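Local coordinates for flagellar hook-associated protein 3 (Bacillus cereus, PDB 5ZIY) that probably forms part of the junction between hook and filament in the bacterial flagellum, as a hook-associated structural protein, at residues Arg94-Gly99 / Ala132-Gly136; Leu42-Leu46 / Ile176-Thr180. All coordinates share one frame; numbering follows the deposited sequence.

Both contacts lie near the middle of an elongated, mostly helical chain, their centres about 15 Å apart. Contact 2 joins the two long helices, 8-60 and 162-204, in the helical body; contact 1 belongs to the small beta region inserted between helices 67-87 and 137-155, and rests on that body. Along the chain the order is 42-46, 94-99, 132-136, 176-180, so the antiparallel helix pair brackets the beta insertion. The two sites touch directly: Phe97 reaches Leu42 of helix 8-60, and Arg134 comes close to Arg179 of helix 162-204, two like charges side by side. The insertion thus touches both long helices, with apolar packing at Leu42.

Contact 1. Residues Arg94-Gly99 / Ala132-Gly136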
ATOM      1  N   ARG A  94      -2.723   7.761 -10.716  1.00 16.92           N
ATOM      2  CA  ARG A  94      -3.735   7.008 -10.018  1.00 16.15           C
ATOM      3  C   ARG A  94      -3.389   6.751  -8.555  1.00 15.28           C
ATOM      4  O   ARG A  94      -2.212   6.703  -8.175  1.00 14.96           O
ATOM      5  CB  ARG A  94      -3.944   5.669 -10.712  1.00 15.54           C
ATOM      6  CG  ARG A  94      -4.589   5.759 -12.114  1.00 16.89           C
ATOM      7  CD  ARG A  94      -5.997   6.227 -11.989  1.00 17.55           C
ATOM      8  NE  ARG A  94      -6.711   6.313 -13.263  1.00 18.91           N
ATOM      9  CZ  ARG A  94      -6.841   7.416 -14.017  1.00 20.49           C
ATOM     10  NH1 ARG A  94      -6.250   8.545 -13.659  1.00 20.95           N
ATOM     11  NH2 ARG A  94      -7.553   7.392 -15.132  1.00 21.92           N
ATOM     12  N   TYR A  95      -4.435   6.588  -7.740  1.00 15.15           N
ATOM     13  CA  TYR A  95      -4.255   6.247  -6.319  1.00 14.47           C
ATOM     14  C   TYR A  95      -3.978   4.777  -6.117  1.00 13.53           C
ATOM     15  O   TYR A  95      -4.737   3.934  -6.584  1.00 13.49           O
ATOM     16  CB  TYR A  95      -5.473   6.673  -5.522  1.00 14.94           C
ATOM     17  CG  TYR A  95      -5.663   8.172  -5.517  1.00 16.15           C
ATOM     18  CD1 TYR A  95      -4.992   8.963  -4.617  1.00 16.45           C
ATOM     19  CD2 TYR A  95      -6.544   8.787  -6.384  1.00 17.40           C
ATOM     20  CE1 TYR A  95      -5.158  10.360  -4.601  1.00 17.94           C
ATOM     21  CE2 TYR A  95      -6.701  10.214  -6.394  1.00 18.99           C
ATOM     22  CZ  TYR A  95      -6.015  10.969  -5.497  1.00 19.16           C
ATOM     23  OH  TYR A  95      -6.188  12.332  -5.463  1.00 20.97           O
ATOM     24  N   ILE A  96      -2.909   4.436  -5.404  1.00 13.09           N
ATOM     25  CA  ILE A  96      -2.593   3.024  -5.255  1.00 12.95           C
ATOM     26  C   ILE A  96      -3.629   2.232  -4.479  1.00 13.38           C
ATOM     27  O   ILE A  96      -3.729   0.973  -4.637  1.00 12.72           O
ATOM     28  CB  ILE A  96      -1.198   2.784  -4.652  1.00 13.83           C
ATOM     29  CG1 ILE A  96      -1.046   3.535  -3.357  1.00 15.76           C
ATOM     30  CG2 ILE A  96      -0.053   3.250  -5.648  1.00 12.79           C
ATOM     31  CD1 ILE A  96       0.064   2.945  -2.445  1.00 18.91           C
ATOM     32  N   PHE A  97      -4.376   2.942  -3.627  1.00 14.41           N
ATOM     33  CA  PHE A  97      -5.512   2.367  -2.880  1.00 15.04           C
ATOM     34  C   PHE A  97      -6.873   2.935  -3.276  1.00 15.23           C
ATOM     35  O   PHE A  97      -7.907   2.712  -2.580  1.00 16.43           O
ATOM     36  CB  PHE A  97      -5.256   2.515  -1.390  1.00 15.29           C
ATOM     37  CG  PHE A  97      -4.030   1.808  -0.936  1.00 14.90           C
ATOM     38  CD1 PHE A  97      -3.962   0.426  -0.998  1.00 16.17           C
ATOM     39  CD2 PHE A  97      -2.970   2.490  -0.416  1.00 15.81           C
ATOM     40  CE1 PHE A  97      -2.818  -0.244  -0.575  1.00 16.05           C
ATOM     41  CE2 PHE A  97      -1.836   1.816   0.020  1.00 16.42           C
ATOM     42  CZ  PHE A  97      -1.762   0.448  -0.074  1.00 13.89           C
ATOM     43  N   GLY A  98      -6.916   3.549  -4.451  1.00 14.93           N
ATOM     44  CA  GLY A  98      -8.151   4.057  -5.017  1.00 16.09           C
ATOM     45  C   GLY A  98      -8.592   3.511  -6.364  1.00 17.31           C
ATOM     46  O   GLY A  98      -9.420   4.131  -7.063  1.00 17.62           O
ATOM     47  N   GLY A  99      -8.053   2.352  -6.738  1.00 18.24           N
ATOM     48  CA  GLY A  99      -8.441   1.656  -7.967  1.00 18.84           C
ATOM     49  C   GLY A  99      -8.407   2.517  -9.207  1.00 19.61           C
ATOM     50  O   GLY A  99      -7.444   3.250  -9.448  1.00 18.65           O
ATOM     51  N   ALA A 132      -1.709  -3.047 -10.138  1.00 15.71           N
ATOM     52  CA  ALA A 132      -0.867  -1.917  -9.844  1.00 13.75           C
ATOM     53  C   ALA A 132      -1.591  -0.911  -8.937  1.00 15.29           C
ATOM     54  O   ALA A 132      -0.950  -0.315  -8.054  1.00 13.95           O
ATOM     55  CB  ALA A 132      -0.456  -1.229 -11.123  1.00 13.69           C
ATOM     56  N   PHE A 133      -2.888  -0.650  -9.215  1.00 15.27           N
ATOM     57  CA  PHE A 133      -3.686   0.308  -8.417  1.00 15.89           C
ATOM     58  C   PHE A 133      -4.962  -0.385  -7.995  1.00 16.79           C
ATOM     59  O   PHE A 133      -5.642  -0.988  -8.824  1.00 17.53           O
ATOM     60  CB  PHE A 133      -3.968   1.590  -9.193  1.00 16.53           C
ATOM     61  CG  PHE A 133      -2.732   2.236  -9.712  1.00 16.49           C
ATOM     62  CD1 PHE A 133      -2.065   3.168  -8.948  1.00 15.14           C
ATOM     63  CD2 PHE A 133      -2.229   1.907 -10.952  1.00 15.37           C
ATOM     64  CE1 PHE A 133      -0.921   3.760  -9.392  1.00 16.21           C
ATOM     65  CE2 PHE A 133      -1.038   2.520 -11.425  1.00 17.77           C
ATOM     66  CZ  PHE A 133      -0.383   3.434 -10.631  1.00 15.68           C
ATOM     67  N   ARG A 134      -5.232  -0.401  -6.695  1.00 16.63           N
ATOM     68  CA  ARG A 134      -6.269  -1.315  -6.177  1.00 17.14           C
ATOM     69  C   ARG A 134      -7.283  -0.562  -5.403  1.00 16.87           C
ATOM     70  O   ARG A 134      -6.989   0.486  -4.873  1.00 16.50           O
ATOM     71  CB  ARG A 134      -5.631  -2.390  -5.277  1.00 17.16           C
ATOM     72  CG  ARG A 134      -4.796  -3.352  -6.047  1.00 17.59           C
ATOM     73  CD  ARG A 134      -4.074  -4.389  -5.138  1.00 18.50           C
ATOM     74  NE  ARG A 134      -4.973  -5.434  -4.676  1.00 20.80           N
ATOM     75  CZ  ARG A 134      -4.577  -6.562  -4.084  1.00 20.75           C
ATOM     76  NH1 ARG A 134      -3.296  -6.772  -3.848  1.00 21.01           N
ATOM     77  NH2 ARG A 134      -5.468  -7.474  -3.711  1.00 20.30           N
ATOM     78  N   ASN A 135      -8.500  -1.076  -5.398  1.00 18.24           N
ATOM     79  CA  ASN A 135      -9.575  -0.606  -4.534  1.00 18.25           C
ATOM     80  C   ASN A 135      -9.214  -1.020  -3.111  1.00 18.06           C
ATOM     81  O   ASN A 135      -9.251  -2.174  -2.808  1.00 16.33           O
ATOM     82  CB  ASN A 135     -10.892  -1.257  -4.987  1.00 19.42           C
ATOM     83  CG  ASN A 135     -12.076  -0.949  -4.075  1.00 21.82           C
ATOM     84  OD1 ASN A 135     -11.924  -0.739  -2.867  1.00 18.24           O
ATOM     85  ND2 ASN A 135     -13.298  -0.964  -4.666  1.00 20.29           N
ATOM     86  N   GLY A 136      -8.855  -0.058  -2.253  1.00 17.94           N
ATOM     87  CA  GLY A 136      -8.330  -0.352  -0.900  1.00 16.53           C
ATOM     88  C   GLY A 136      -9.364  -0.252   0.217  1.00 16.76           C
ATOM     89  O   GLY A 136      -9.006  -0.220   1.385  1.00 15.68           O
TER
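Phe133 meets Arg94 where a type I beta turn, Tyr95 to Gly98, docks by a single beta bridge, Gly98 with Asn135, onto the chain leaving strand 129-133. Arg94 lays its CB over one face of the Phe133 ring, a CH-pi contact 3.7 Å from CB to the ring centroid, while its guanidinium leads off elsewhere. The edge of the same ring meets the backbone of Tyr95 and Ile96, and Ile96 adds its CG2 branch, 3.9 Å from Phe133 CD1, the two side chains crossing nearly at right angles. With its CG beside the backbone N (chi1 -54°), Phe133 turns its ring into this nook.

Gly98 N closes the turn on Tyr95 O at 3.1 Å. Backbone bonds fasten the turn and the residue after it: Arg134 N gives a nearly straight one to Ile96 O (2.9 Å, 166°), Gly136 N bonds to Phe97 O, and Gly99 N makes a weak bond to Arg134 O. Gly99 has a positive phi, which favours glycine, and Gly136 is the N-cap of helix 137-155.

Farther out, a classic beta bulge sets both Ala132 and Phe133 opposite Val120. Phe97 packs on Thr41 of helix 8-60 and on Leu139 and Leu140 of helix 137-155. Asn135 OD1 takes the N-H of Glu137, its backbone N bonds to Asp119 OD1, and its ND2 to Lys117 O.

Contact 2. Residues Leu42-Leu46 / Ile176-Thr180; sequences LQGVL and IINRT
Leu42, Gln43, Val45 and Leu46 pack against Ile176, Ile177, Arg179 and Thr180 in an antiparallel helix-helix contact in the helical body of this flagellin-related protein, joining helix 8-60 to helix 162-204. The local axes pass 9.6 Å apart, their N-to-C directions at 154°, and no hydrogen bond links 42-46 to 176-180: apolar packing carries the contact.

At one end Leu42 and Thr180 run alongside each other, pointing opposite ways, with Leu42 CB 3.3 Å from Thr180 OG1; here too the amide of Gln43 lies across Thr180 CG2. Beyond this, the two methyls of Leu42 lie against the aliphatic part of Arg179, with CD1 3.8 Å from Arg179 CG. With chi1 -177° Arg179 places CG against the leucine methyls; the bends at chi2 and chi3 then carry its charged end away, to a weak, long ion pair with Glu182.

Ile176 fills the middle with two branches. CG2 sits 3.6 Å from Leu42 O and near Leu46 N, against the backbone of the other helix; CG1 crosses to Val45 CG1 at 4.0 Å. Leu139 and Leu140 of helix 137-155 also touch Ile176. At the other end Leu46, its CG anti to the backbone N (chi1 -162°), extends CD1 to CG1 of the exposed Ile177 at 3.7 Å. Thr180 meets its polar need within its own helix: OG1 donates to Ile176 O at 2.8 Å, and Thr180 N reaches that same oxygen from the opposite face of the carbonyl plane.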
ATOM      1  N   LEU A  42       2.531   1.000   2.920  1.00 17.18           N
ATOM      2  CA  LEU A  42       2.088  -0.051   3.843  1.00 16.98           C
ATOM      3  C   LEU A  42       2.917  -0.119   5.116  1.00 17.69           C
ATOM      4  O   LEU A  42       2.340  -0.324   6.210  1.00 18.40           O
ATOM      5  CB  LEU A  42       2.042  -1.430   3.141  1.00 17.15           C
ATOM      6  CG  LEU A  42       0.891  -1.517   2.134  1.00 17.26           C
ATOM      7  CD1 LEU A  42       1.176  -2.607   1.130  1.00 17.58           C
ATOM      8  CD2 LEU A  42      -0.544  -1.726   2.817  1.00 18.39           C
ATOM      9  N   GLN A  43       4.235   0.059   4.991  1.00 18.28           N
ATOM     10  CA  GLN A  43       5.127   0.045   6.165  1.00 20.86           C
ATOM     11  C   GLN A  43       4.856   1.280   7.042  1.00 21.02           C
ATOM     12  O   GLN A  43       4.876   1.205   8.259  1.00 22.70           O
ATOM     13  CB  GLN A  43       6.622  -0.093   5.800  1.00 23.67           C
ATOM     14  CG  GLN A  43       6.974  -1.286   4.851  1.00 25.93           C
ATOM     15  CD  GLN A  43       7.561  -2.535   5.493  1.00 35.04           C
ATOM     16  OE1 GLN A  43       8.339  -3.268   4.826  1.00 38.80           O
ATOM     17  NE2 GLN A  43       7.225  -2.806   6.783  1.00 36.13           N
ATOM     18  N   GLY A  44       4.543   2.402   6.415  1.00 19.95           N
ATOM     19  CA  GLY A  44       4.206   3.589   7.116  1.00 20.26           C
ATOM     20  C   GLY A  44       2.906   3.400   7.892  1.00 19.65           C
ATOM     21  O   GLY A  44       2.804   3.896   9.012  1.00 20.70           O
ATOM     22  N   VAL A  45       1.929   2.693   7.306  1.00 18.49           N
ATOM     23  CA  VAL A  45       0.702   2.352   8.018  1.00 18.64           C
ATOM     24  C   VAL A  45       0.984   1.378   9.173  1.00 19.57           C
ATOM     25  O   VAL A  45       0.515   1.605  10.265  1.00 20.31           O
ATOM     26  CB  VAL A  45      -0.394   1.803   7.086  1.00 18.29           C
ATOM     27  CG1 VAL A  45      -1.698   1.451   7.901  1.00 19.39           C
ATOM     28  CG2 VAL A  45      -0.746   2.850   5.926  1.00 18.16           C
ATOM     29  N   LEU A  46       1.775   0.325   8.937  1.00 20.36           N
ATOM     30  CA  LEU A  46       2.132  -0.650   9.973  1.00 23.14           C
ATOM     31  C   LEU A  46       2.726   0.048  11.201  1.00 24.89           C
ATOM     32  O   LEU A  46       2.372  -0.242  12.318  1.00 26.74           O
ATOM     33  CB  LEU A  46       3.122  -1.658   9.419  1.00 24.98           C
ATOM     34  CG  LEU A  46       3.370  -3.021  10.110  1.00 29.77           C
ATOM     35  CD1 LEU A  46       3.925  -4.047   9.083  1.00 32.85           C
ATOM     36  CD2 LEU A  46       4.355  -2.924  11.231  1.00 31.46           C
ATOM     37  N   ILE A 176      -2.952  -5.385   7.298  1.00 20.27           N
ATOM     38  CA  ILE A 176      -1.919  -4.575   6.624  1.00 18.81           C
ATOM     39  C   ILE A 176      -0.621  -5.383   6.495  1.00 19.89           C
ATOM     40  O   ILE A 176       0.087  -5.297   5.491  1.00 18.84           O
ATOM     41  CB  ILE A 176      -1.582  -3.295   7.419  1.00 18.66           C
ATOM     42  CG1 ILE A 176      -2.800  -2.343   7.458  1.00 18.14           C
ATOM     43  CG2 ILE A 176      -0.262  -2.670   6.891  1.00 18.52           C
ATOM     44  CD1 ILE A 176      -3.238  -1.755   6.102  1.00 17.45           C
ATOM     45  N   ILE A 177      -0.311  -6.165   7.513  1.00 21.92           N
ATOM     46  CA  ILE A 177       0.895  -7.024   7.439  1.00 24.04           C
ATOM     47  C   ILE A 177       0.770  -8.047   6.284  1.00 24.14           C
ATOM     48  O   ILE A 177       1.687  -8.220   5.512  1.00 23.62           O
ATOM     49  CB  ILE A 177       1.149  -7.761   8.739  1.00 27.42           C
ATOM     50  CG1 ILE A 177       1.495  -6.769   9.865  1.00 28.16           C
ATOM     51  CG2 ILE A 177       2.252  -8.848   8.563  1.00 30.42           C
ATOM     52  CD1 ILE A 177       1.512  -7.418  11.288  1.00 32.33           C
ATOM     53  N   ASN A 178      -0.355  -8.748   6.199  1.00 25.47           N
ATOM     54  CA  ASN A 178      -0.553  -9.699   5.105  1.00 26.56           C
ATOM     55  C   ASN A 178      -0.448  -9.007   3.745  1.00 23.64           C
ATOM     56  O   ASN A 178       0.137  -9.568   2.805  1.00 23.38           O
ATOM     57  CB  ASN A 178      -1.891 -10.430   5.209  1.00 29.08           C
ATOM     58  CG  ASN A 178      -1.970 -11.341   6.429  1.00 35.16           C
ATOM     59  OD1 ASN A 178      -0.951 -11.744   6.970  1.00 40.48           O
ATOM     60  ND2 ASN A 178      -3.193 -11.649   6.877  1.00 35.77           N
ATOM     61  N   ARG A 179      -0.996  -7.801   3.601  1.00 21.57           N
ATOM     62  CA  ARG A 179      -0.828  -7.120   2.294  1.00 19.66           C
ATOM     63  C   ARG A 179       0.644  -6.761   2.027  1.00 19.14           C
ATOM     64  O   ARG A 179       1.125  -6.825   0.877  1.00 18.65           O
ATOM     65  CB  ARG A 179      -1.692  -5.865   2.179  1.00 18.51           C
ATOM     66  CG  ARG A 179      -1.602  -5.160   0.810  1.00 17.79           C
ATOM     67  CD  ARG A 179      -2.128  -6.035  -0.324  1.00 18.76           C
ATOM     68  NE  ARG A 179      -3.551  -6.345  -0.183  1.00 20.74           N
ATOM     69  CZ  ARG A 179      -4.569  -5.598  -0.640  1.00 21.92           C
ATOM     70  NH1 ARG A 179      -4.336  -4.446  -1.298  1.00 21.25           N
ATOM     71  NH2 ARG A 179      -5.838  -6.014  -0.456  1.00 24.33           N
ATOM     72  N   THR A 180       1.348  -6.339   3.061  1.00 19.70           N
ATOM     73  CA  THR A 180       2.737  -5.968   2.910  1.00 20.98           C
ATOM     74  C   THR A 180       3.504  -7.183   2.393  1.00 23.05           C
ATOM     75  O   THR A 180       4.354  -7.056   1.525  1.00 23.73           O
ATOM     76  CB  THR A 180       3.324  -5.500   4.243  1.00 22.58           C
ATOM     77  OG1 THR A 180       2.588  -4.354   4.672  1.00 22.72           O
ATOM     78  CG2 THR A 180       4.781  -5.119   4.098  1.00 24.68           C
TER